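Local coordinates for protein AvrRpt2 (Erwinia amylovora, PDB 6HQZ) that is a type III effector of a plant pathogen and a C70-family, papain-like cysteine protease that probably cleaves proteins inside host plant cells, at residues V8-Q14 / H122-P128; N66-L72 / H147-E153; G91-F95 / M106-T110. All coordinates share one frame; numbering follows the deposited sequence.

Contact 1 of 3, residues V8-Q14 / H122-P128; sequences VPYVSQQ and HDPQRGP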
loop_
_atom_site.group_PDB
_atom_site.type_symbol
_atom_site.label_atom_id
_atom_site.label_comp_id
_atom_site.label_asym_id
_atom_site.label_seq_id
_atom_site.Cartn_x
_atom_site.Cartn_y
_atom_site.Cartn_z
ATOM N N VAL A 8 8.508 -10.347 7.450
ATOM C CA VAL A 8 7.624 -11.310 8.030
ATOM C C VAL A 8 8.453 -12.557 8.415
ATOM O O VAL A 8 9.147 -13.112 7.593
ATOM C CB VAL A 8 6.500 -11.595 7.043
ATOM C CG1 VAL A 8 5.500 -12.500 7.708
ATOM C CG2 VAL A 8 5.850 -10.255 6.688
ATOM N N PRO A 9 8.424 -12.930 9.697
ATOM C CA PRO A 9 9.148 -14.102 10.133
ATOM C C PRO A 9 8.535 -15.374 9.546
ATOM O O PRO A 9 7.316 -15.422 9.232
ATOM C CB PRO A 9 8.997 -14.080 11.653
ATOM C CG PRO A 9 7.798 -13.240 11.944
ATOM C CD PRO A 9 7.645 -12.292 10.790
ATOM N N TYR A 10 9.384 -16.346 9.279
ATOM C CA TYR A 10 8.919 -17.589 8.615
ATOM C C TYR A 10 8.711 -18.616 9.725
ATOM O O TYR A 10 9.616 -18.819 10.524
ATOM C CB TYR A 10 9.967 -18.074 7.605
ATOM C CG TYR A 10 9.530 -19.388 7.051
ATOM C CD1 TYR A 10 8.413 -19.458 6.194
ATOM C CD2 TYR A 10 10.091 -20.562 7.505
ATOM C CE1 TYR A 10 7.984 -20.701 5.729
ATOM C CE2 TYR A 10 9.654 -21.797 7.034
ATOM C CZ TYR A 10 8.611 -21.850 6.152
ATOM O OH TYR A 10 8.180 -23.131 5.766
ATOM N N VAL A 11 7.562 -19.330 9.720
ATOM C CA VAL A 11 7.297 -20.391 10.668
ATOM C C VAL A 11 6.803 -21.592 9.808
ATOM O O VAL A 11 5.922 -21.367 8.974
ATOM C CB VAL A 11 6.212 -19.978 11.711
ATOM C CG1 VAL A 11 5.900 -21.116 12.665
ATOM C CG2 VAL A 11 6.651 -18.701 12.479
ATOM N N SER A 12 7.436 -22.760 9.970
ATOM C CA SER A 12 7.020 -23.998 9.287
ATOM C C SER A 12 5.946 -24.739 10.075
ATOM O O SER A 12 5.856 -24.629 11.302
ATOM C CB SER A 12 8.234 -24.914 9.055
ATOM O OG SER A 12 8.873 -25.322 10.245
ATOM N N GLN A 13 5.105 -25.506 9.368
ATOM C CA GLN A 13 4.091 -26.306 10.051
ATOM C C GLN A 13 4.889 -27.529 10.358
ATOM O O GLN A 13 5.732 -27.970 9.558
ATOM C CB GLN A 13 2.883 -26.614 9.146
ATOM C CG GLN A 13 3.162 -27.535 7.989
ATOM C CD GLN A 13 1.931 -27.676 7.046
ATOM O OE1 GLN A 13 1.758 -26.907 6.098
ATOM N NE2 GLN A 13 1.054 -28.584 7.388
ATOM N N GLN A 14 4.735 -28.120 11.485
ATOM C CA GLN A 14 5.645 -29.251 11.565
ATOM C C GLN A 14 4.967 -30.556 11.151
ATOM O O GLN A 14 4.741 -30.758 9.919
ATOM C CB GLN A 14 6.534 -29.187 12.796
ATOM C CG GLN A 14 7.672 -28.174 12.554
ATOM C CD GLN A 14 8.798 -28.692 11.607
ATOM O OE1 GLN A 14 9.368 -29.784 11.814
ATOM N NE2 GLN A 14 9.151 -27.896 10.618
ATOM N N HIS A 122 5.060 -16.911 2.149
ATOM C CA HIS A 122 5.646 -17.893 3.032
ATOM C C HIS A 122 4.687 -19.100 3.025
ATOM O O HIS A 122 3.538 -18.959 3.388
ATOM C CB HIS A 122 5.700 -17.423 4.486
ATOM C CG HIS A 122 6.786 -16.428 4.764
ATOM N ND1 HIS A 122 7.838 -16.220 3.896
ATOM C CD2 HIS A 122 6.996 -15.621 5.823
ATOM C CE1 HIS A 122 8.631 -15.285 4.399
ATOM N NE2 HIS A 122 8.170 -14.943 5.592
ATOM N N ASP A 123 5.225 -20.269 2.725
ATOM C CA ASP A 123 4.455 -21.529 2.698
ATOM C C ASP A 123 4.953 -22.392 3.859
ATOM O O ASP A 123 6.102 -22.838 3.879
ATOM C CB ASP A 123 4.675 -22.224 1.379
ATOM C CG ASP A 123 3.773 -23.461 1.197
ATOM O OD1 ASP A 123 3.685 -24.301 2.091
ATOM O OD2 ASP A 123 3.237 -23.631 0.124
ATOM N N PRO A 124 4.105 -22.621 4.859
ATOM C CA PRO A 124 4.517 -23.343 6.006
ATOM C C PRO A 124 5.039 -24.766 5.715
ATOM O O PRO A 124 5.667 -25.401 6.600
ATOM C CB PRO A 124 3.238 -23.430 6.860
ATOM C CG PRO A 124 2.291 -22.451 6.321
ATOM C CD PRO A 124 2.748 -22.098 4.943
ATOM N N GLN A 125 4.769 -25.297 4.517
ATOM C CA GLN A 125 5.272 -26.600 4.194
ATOM C C GLN A 125 6.295 -26.639 3.108
ATOM O O GLN A 125 6.880 -27.656 2.920
ATOM C CB GLN A 125 4.112 -27.553 3.885
ATOM C CG GLN A 125 4.501 -28.992 3.801
ATOM C CD GLN A 125 5.529 -29.503 4.837
ATOM O OE1 GLN A 125 5.264 -29.462 6.041
ATOM N NE2 GLN A 125 6.663 -30.082 4.364
ATOM N N ARG A 126 6.511 -25.548 2.407
ATOM C CA ARG A 126 7.455 -25.482 1.361
ATOM C C ARG A 126 8.574 -24.502 1.549
ATOM O O ARG A 126 9.661 -24.750 1.014
ATOM C CB ARG A 126 6.743 -25.189 0.059
ATOM C CG ARG A 126 5.928 -26.363 -0.365
ATOM C CD ARG A 126 6.867 -27.360 -0.981
ATOM N NE ARG A 126 6.114 -28.200 -1.862
ATOM C CZ ARG A 126 5.338 -29.157 -1.426
ATOM N NH1 ARG A 126 5.295 -29.448 -0.120
ATOM N NH2 ARG A 126 4.688 -29.862 -2.312
ATOM N N GLY A 127 8.380 -23.488 2.397
ATOM C CA GLY A 127 9.456 -22.594 2.728
ATOM C C GLY A 127 9.123 -21.119 2.597
ATOM O O GLY A 127 8.052 -20.718 2.052
ATOM N N PRO A 128 10.092 -20.256 3.000
ATOM C CA PRO A 128 9.874 -18.834 2.903
ATOM C C PRO A 128 10.028 -18.253 1.501
ATOM O O PRO A 128 10.786 -18.754 0.726
ATOM C CB PRO A 128 11.012 -18.229 3.791
ATOM C CG PRO A 128 12.057 -19.256 3.808
ATOM C CD PRO A 128 11.358 -20.579 3.658
#

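Contact 2 of 3, residues N66-L72 / H147-E153; sequences NLAEVSL and HAMLYSE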
loop_
_atom_site.group_PDB
_atom_site.type_symbol
_atom_site.label_atom_id
_atom_site.label_comp_id
_atom_site.label_asym_id
_atom_site.label_seq_id
_atom_site.Cartn_x
_atom_site.Cartn_y
_atom_site.Cartn_z
ATOM N N ASN A 66 -8.451 -10.803 17.291
ATOM C CA ASN A 66 -8.162 -9.582 16.548
ATOM C C ASN A 66 -7.595 -9.842 15.157
ATOM O O ASN A 66 -6.529 -9.342 14.755
ATOM C CB ASN A 66 -7.253 -8.690 17.369
ATOM C CG ASN A 66 -7.801 -8.471 18.760
ATOM O OD1 ASN A 66 -7.214 -8.907 19.736
ATOM N ND2 ASN A 66 -8.967 -7.822 18.850
ATOM N N LEU A 67 -8.326 -10.662 14.428
ATOM C CA LEU A 67 -8.070 -10.881 13.015
ATOM C C LEU A 67 -9.279 -10.324 12.261
ATOM O O LEU A 67 -10.371 -10.199 12.814
ATOM C CB LEU A 67 -7.886 -12.357 12.734
ATOM C CG LEU A 67 -6.730 -13.153 13.353
ATOM C CD1 LEU A 67 -6.978 -14.618 13.022
ATOM C CD2 LEU A 67 -5.385 -12.787 12.745
ATOM N N ALA A 68 -9.046 -9.913 11.032
ATOM C CA ALA A 68 -10.065 -9.444 10.131
ATOM C C ALA A 68 -9.823 -9.935 8.713
ATOM O O ALA A 68 -8.708 -10.328 8.342
ATOM C CB ALA A 68 -10.111 -7.929 10.122
ATOM N N GLU A 69 -10.891 -9.867 7.933
ATOM C CA GLU A 69 -10.875 -10.389 6.567
ATOM C C GLU A 69 -10.940 -9.305 5.538
ATOM O O GLU A 69 -11.524 -8.248 5.754
ATOM C CB GLU A 69 -12.007 -11.370 6.334
ATOM C CG GLU A 69 -13.429 -10.798 6.384
ATOM C CD GLU A 69 -14.506 -11.852 6.623
ATOM O OE1 GLU A 69 -14.212 -13.044 6.953
ATOM O OE2 GLU A 69 -15.668 -11.507 6.437
ATOM N N VAL A 70 -10.342 -9.591 4.421
ATOM C CA VAL A 70 -10.354 -8.701 3.271
ATOM C C VAL A 70 -11.650 -8.902 2.485
ATOM O O VAL A 70 -11.985 -10.044 2.169
ATOM C CB VAL A 70 -9.196 -9.088 2.341
ATOM C CG1 VAL A 70 -9.264 -8.238 1.062
ATOM C CG2 VAL A 70 -7.847 -8.949 3.027
ATOM N N SER A 71 -12.351 -7.820 2.133
ATOM C CA SER A 71 -13.528 -7.881 1.293
ATOM C C SER A 71 -13.140 -8.295 -0.076
ATOM O O SER A 71 -12.373 -7.602 -0.756
ATOM C CB SER A 71 -14.216 -6.526 1.163
ATOM O OG SER A 71 -14.733 -6.205 2.406
ATOM N N LEU A 72 -13.654 -9.447 -0.476
ATOM C CA LEU A 72 -13.327 -10.024 -1.748
ATOM C C LEU A 72 -14.026 -9.365 -2.909
ATOM O O LEU A 72 -15.232 -9.141 -2.872
ATOM C CB LEU A 72 -13.659 -11.521 -1.743
ATOM C CG LEU A 72 -12.862 -12.290 -0.676
ATOM C CD1 LEU A 72 -13.268 -13.763 -0.730
ATOM C CD2 LEU A 72 -11.345 -12.189 -0.860
ATOM N N HIS A 147 -13.806 -15.432 4.328
ATOM C CA HIS A 147 -12.609 -15.407 5.191
ATOM C C HIS A 147 -11.404 -15.980 4.502
ATOM O O HIS A 147 -10.492 -16.435 5.155
ATOM C CB HIS A 147 -12.844 -16.086 6.535
ATOM C CG HIS A 147 -13.515 -17.420 6.449
ATOM N ND1 HIS A 147 -14.881 -17.566 6.491
ATOM C CD2 HIS A 147 -13.004 -18.671 6.322
ATOM C CE1 HIS A 147 -15.185 -18.851 6.395
ATOM N NE2 HIS A 147 -14.063 -19.539 6.254
ATOM N N ALA A 148 -11.409 -15.918 3.178
ATOM C CA ALA A 148 -10.351 -16.411 2.340
ATOM C C ALA A 148 -8.989 -15.778 2.684
ATOM O O ALA A 148 -7.967 -16.465 2.560
ATOM C CB ALA A 148 -10.706 -16.223 0.876
ATOM N N MET A 149 -8.988 -14.498 3.117
ATOM C CA MET A 149 -7.763 -13.718 3.297
ATOM C C MET A 149 -7.924 -12.992 4.616
ATOM O O MET A 149 -8.830 -12.139 4.731
ATOM C CB MET A 149 -7.661 -12.703 2.151
ATOM C CG MET A 149 -7.209 -13.347 0.802
ATOM S SD MET A 149 -7.375 -12.150 -0.505
ATOM C CE MET A 149 -6.056 -11.063 -0.144
ATOM N N LEU A 150 -7.108 -13.367 5.610
ATOM C CA LEU A 150 -7.170 -12.827 6.930
ATOM C C LEU A 150 -5.924 -12.015 7.249
ATOM O O LEU A 150 -4.808 -12.328 6.806
ATOM C CB LEU A 150 -7.339 -13.908 7.989
ATOM C CG LEU A 150 -8.660 -14.666 8.007
ATOM C CD1 LEU A 150 -8.634 -15.724 9.105
ATOM C CD2 LEU A 150 -9.872 -13.768 8.236
ATOM N N TYR A 151 -6.134 -10.981 8.060
ATOM C CA TYR A 151 -5.019 -10.130 8.496
ATOM C C TYR A 151 -5.149 -9.753 9.945
ATOM O O TYR A 151 -6.250 -9.915 10.537
ATOM C CB TYR A 151 -4.901 -8.900 7.583
ATOM C CG TYR A 151 -6.070 -7.918 7.634
ATOM C CD1 TYR A 151 -6.091 -6.858 8.563
ATOM C CD2 TYR A 151 -7.131 -8.018 6.711
ATOM C CE1 TYR A 151 -7.164 -5.963 8.601
ATOM C CE2 TYR A 151 -8.183 -7.127 6.731
ATOM C CZ TYR A 151 -8.200 -6.128 7.677
ATOM O OH TYR A 151 -9.240 -5.300 7.633
ATOM N N SER A 152 -4.046 -9.196 10.491
ATOM C CA SER A 152 -3.964 -8.791 11.879
ATOM C C SER A 152 -4.553 -7.405 12.095
ATOM O O SER A 152 -4.211 -6.481 11.399
ATOM C CB SER A 152 -2.510 -8.710 12.408
ATOM O OG SER A 152 -2.549 -8.490 13.831
ATOM N N GLU A 153 -5.443 -7.295 13.064
ATOM C CA GLU A 153 -5.904 -5.974 13.563
ATOM C C GLU A 153 -5.028 -5.407 14.691
ATOM O O GLU A 153 -5.254 -4.265 15.120
ATOM C CB GLU A 153 -7.361 -6.047 14.013
ATOM C CG GLU A 153 -8.321 -6.182 12.845
ATOM C CD GLU A 153 -9.773 -5.996 13.258
ATOM O OE1 GLU A 153 -10.169 -6.475 14.361
ATOM O OE2 GLU A 153 -10.514 -5.361 12.468
HETATM O O HOH W 1 -11.152 -12.662 2.577
#

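Contact 3 of 3, residues G91-F95 / M106-T110; sequences GPIMF and MSVLT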
loop_
_atom_site.group_PDB
_atom_site.type_symbol
_atom_site.label_atom_id
_atom_site.label_comp_id
_atom_site.label_asym_id
_atom_site.label_seq_id
_atom_site.Cartn_x
_atom_site.Cartn_y
_atom_site.Cartn_z
ATOM N N GLY A 91 -0.667 -5.384 6.404
ATOM C CA GLY A 91 0.475 -6.175 6.772
ATOM C C GLY A 91 0.294 -7.519 6.145
ATOM O O GLY A 91 -0.471 -7.648 5.174
ATOM N N PRO A 92 1.009 -8.518 6.655
ATOM C CA PRO A 92 0.848 -9.831 5.999
ATOM C C PRO A 92 -0.575 -10.433 6.084
ATOM O O PRO A 92 -1.359 -10.214 7.063
ATOM C CB PRO A 92 1.843 -10.721 6.728
ATOM C CG PRO A 92 2.191 -10.022 7.982
ATOM C CD PRO A 92 1.903 -8.550 7.819
ATOM N N ILE A 93 -0.904 -11.176 5.066
ATOM C CA ILE A 93 -2.277 -11.659 4.904
ATOM C C ILE A 93 -2.233 -13.194 4.693
ATOM O O ILE A 93 -1.564 -13.705 3.788
ATOM C CB ILE A 93 -2.933 -11.038 3.670
ATOM C CG1 ILE A 93 -3.094 -9.559 3.821
ATOM C CG2 ILE A 93 -4.305 -11.674 3.400
ATOM C CD1 ILE A 93 -3.315 -8.834 2.512
ATOM N N MET A 94 -2.926 -13.899 5.567
ATOM C CA MET A 94 -2.994 -15.356 5.415
ATOM C C MET A 94 -4.188 -15.748 4.555
ATOM O O MET A 94 -5.328 -15.314 4.821
ATOM C CB MET A 94 -3.020 -16.104 6.724
ATOM C CG MET A 94 -4.063 -15.809 7.712
ATOM S SD MET A 94 -3.733 -16.750 9.249
ATOM C CE MET A 94 -5.414 -17.140 9.674
ATOM N N PHE A 95 -3.885 -16.575 3.562
ATOM C CA PHE A 95 -4.853 -16.981 2.542
ATOM C C PHE A 95 -4.954 -18.491 2.413
ATOM O O PHE A 95 -3.973 -19.267 2.494
ATOM C CB PHE A 95 -4.557 -16.339 1.166
ATOM C CG PHE A 95 -3.322 -16.809 0.494
ATOM C CD1 PHE A 95 -2.119 -16.227 0.816
ATOM C CD2 PHE A 95 -3.346 -17.740 -0.513
ATOM C CE1 PHE A 95 -0.956 -16.579 0.169
ATOM C CE2 PHE A 95 -2.188 -18.077 -1.195
ATOM C CZ PHE A 95 -0.993 -17.523 -0.834
ATOM N N MET A 106 -2.952 -23.197 3.696
ATOM C CA MET A 106 -2.866 -21.842 4.106
ATOM C C MET A 106 -1.450 -21.361 3.962
ATOM O O MET A 106 -0.527 -22.119 4.284
ATOM C CB MET A 106 -3.277 -21.721 5.549
ATOM C CG MET A 106 -4.730 -21.867 5.840
ATOM S SD MET A 106 -4.958 -21.793 7.614
ATOM C CE MET A 106 -4.514 -20.081 7.877
ATOM N N SER A 107 -1.296 -20.114 3.488
ATOM C CA SER A 107 0.006 -19.508 3.280
ATOM C C SER A 107 -0.078 -18.071 3.628
ATOM O O SER A 107 -1.175 -17.536 3.845
ATOM C CB SER A 107 0.445 -19.674 1.835
ATOM O OG SER A 107 0.673 -21.045 1.518
ATOM N N VAL A 108 1.066 -17.413 3.704
ATOM C CA VAL A 108 1.104 -16.006 4.059
ATOM C C VAL A 108 1.638 -15.157 2.977
ATOM O O VAL A 108 2.799 -15.319 2.592
ATOM C CB VAL A 108 1.968 -15.769 5.339
ATOM C CG1 VAL A 108 1.990 -14.242 5.618
ATOM C CG2 VAL A 108 1.385 -16.529 6.532
ATOM N N LEU A 109 0.772 -14.262 2.472
ATOM C CA LEU A 109 1.100 -13.286 1.446
ATOM C C LEU A 109 1.962 -12.207 2.065
ATOM O O LEU A 109 1.556 -11.612 3.085
ATOM C CB LEU A 109 -0.137 -12.611 0.890
ATOM C CG LEU A 109 0.114 -11.651 -0.273
ATOM C CD1 LEU A 109 0.747 -12.314 -1.519
ATOM C CD2 LEU A 109 -1.231 -11.018 -0.553
ATOM N N THR A 110 3.096 -11.952 1.449
ATOM C CA THR A 110 4.055 -10.910 1.972
ATOM C C THR A 110 4.424 -9.762 1.015
ATOM O O THR A 110 4.935 -8.715 1.469
ATOM C CB THR A 110 5.372 -11.532 2.440
ATOM O OG1 THR A 110 6.118 -12.017 1.283
ATOM C CG2 THR A 110 5.079 -12.618 3.487
#

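Contact 1 of 3, residues V8-Q14 / H122-P128
Y10 and H122 form an edge-to-face aromatic pair that joins the loop ahead of helix 19-27 to the end of strand 118-123, at the surface of the papain-like protease fold. The second partner is a tight corner: D123 faces both R126 and G127, a classic beta bulge, and D123 OD1 accepts from Q125 N at 2.8 Å in an Asx turn. A glycine suits position 127 because its backbone angles would press any side chain against the preceding carbonyl.

Y10 is the main wedge. With CG anti to the backbone N (chi1 175°), its ring reaches from the loop into this corner. The CD1 edge stands over the rim of the H122 imidazole, the two planes at 87°. One face of the phenol takes the ring of P128, whose CD lies over its centre, 3.8 Å from the Y10 centroid. At the far end Y10 OH donates to D123 O at 2.8 Å, arriving tilted from the carbonyl plane. That oxygen also receives the backbone N-H groups of R126 and G127, so three donors grip it.

H122 is held through both ring nitrogens. NE2 donates to V8 O at 2.9 Å in a nearly straight bond (170°) lying in the imidazole plane, while ND1 pairs with the backbone N of D129; bonds at both nitrogens fix how the ring is turned. Further along, P124 has no N-H to give, and its backbone meets the loop as an acceptor: Q13 N donates to P124 O at 2.8 Å. The proline ring is buried and reaches C24 of helix 19-27. The extended side chain of Q13 crosses that of Q125 at about a right angle and sets its OE1 3.3 Å from Q125 CB.

Contact 2 of 3, residues N66-L72 / H147-E153
Strands 67-69 and 149-152 run antiparallel, their axes 4.5 Å apart at closest approach and their directions 142° apart. A68 and Y151 are the hydrogen-bonded pair, flanked by the non-hydrogen-bonded pairs L67 with S152 and E69 with L150: A68 N donates to Y151 O, and Y151 N returns to A68 O at 2.7 Å. V70 N to M149 O and E153 N to N66 O extend the ladder. This seats strand 67-69 at one margin of the antiparallel sheet. N66, at positive phi in a Schellman motif, is where the chain leaves helix 49-65.

On the face carrying A68, Y151 has CG between its backbone N and carbonyl carbon (chi1 66°). A68 CB lies over one face of the Y151 ring, offset toward the rim, a CH-pi contact with CB to CZ 3.6 Å; E153 flanks the same methyl. On the face with L67, E69 and L150, E69 CB meets L150 CD2 at 3.7 Å. The E69 carboxylate forms a salt bridge to R55, which also bonds H147 ND1; H147 NE2 bonds to L43 O. At the end of the ladder, a water bridges V70 O and M149 N, accepting from the latter, and L72 CD2 touches M149 SD at 4.0 Å.

Contact 3 of 3, residues G91-F95 / M106-T110
Strands 93-98 and 104-113 form a beta hairpin in the middle of the sheet, and I93-F95 with S107-L109 make up part of its antiparallel ladder. I93 with L109 and F95 with S107 are the hydrogen-bonded pairs, each joined by two backbone bonds, and M94 with V108 is the non-hydrogen-bonded pair between them. L109 N to I93 O is the shortest of the four at 2.7 Å; I93 N to L109 O is the longest at 3.2 Å. The axes of the two short segments are 145° apart, so the strands are clearly twisted.

The side chains are almost all apolar, as suits a buried sheet centre. On the face with M94 and V108, the flexible thioethers of M94 and M106 lie side by side and point the same way; both chains bend at chi3, and their ends meet with the CE methyls of M94 and M106 3.6 Å apart. P92, in the short link between helix 80-90 and strand 93-98, puts CB 3.7 Å from V108 CG1.

On the face with I93 and F95, the first torsion of F95 (chi1 68°) sets CG between backbone N and carbonyl carbon and swings the ring across toward the partner strand. There F95 CZ lies 3.7 Å from S107 CB: serine is small enough for its CB to pack against the phenyl ring in an off-centre CH-pi contact, and the ring edge faces L109 N. The buried S107 hydroxyl has a partner: OG bonds to W97 NE1.

Strand 149-152 adjoins the 93-98 side of the hairpin and strand 118-123 the 104-113 side. Helix 19-27 covers the M94 and V108 face through W21, C24 and M27, while F137 of helix 134-140 meets F95 edge-to-face on the other.

How the contacts relate
Contact 3 is the middle of one continuous sheet that reaches the other two. Its centre lies about 11 Å from that of contact 1 and about 10 Å from that of contact 2, whereas contacts 1 and 2 are about 19 Å apart between centres and do not touch. Probable backbone hydrogen bonds make the joins: H122 N to V108 O at 2.8 Å, and M94 N to L150 O at 2.7 Å. Contacts 1 and 3 also share helix 19-27. In papain-like proteases the nucleophilic cysteine begins the helix packed on the sheet; if this holds here, contact 1, whose Q13 touches C20, borders the active site.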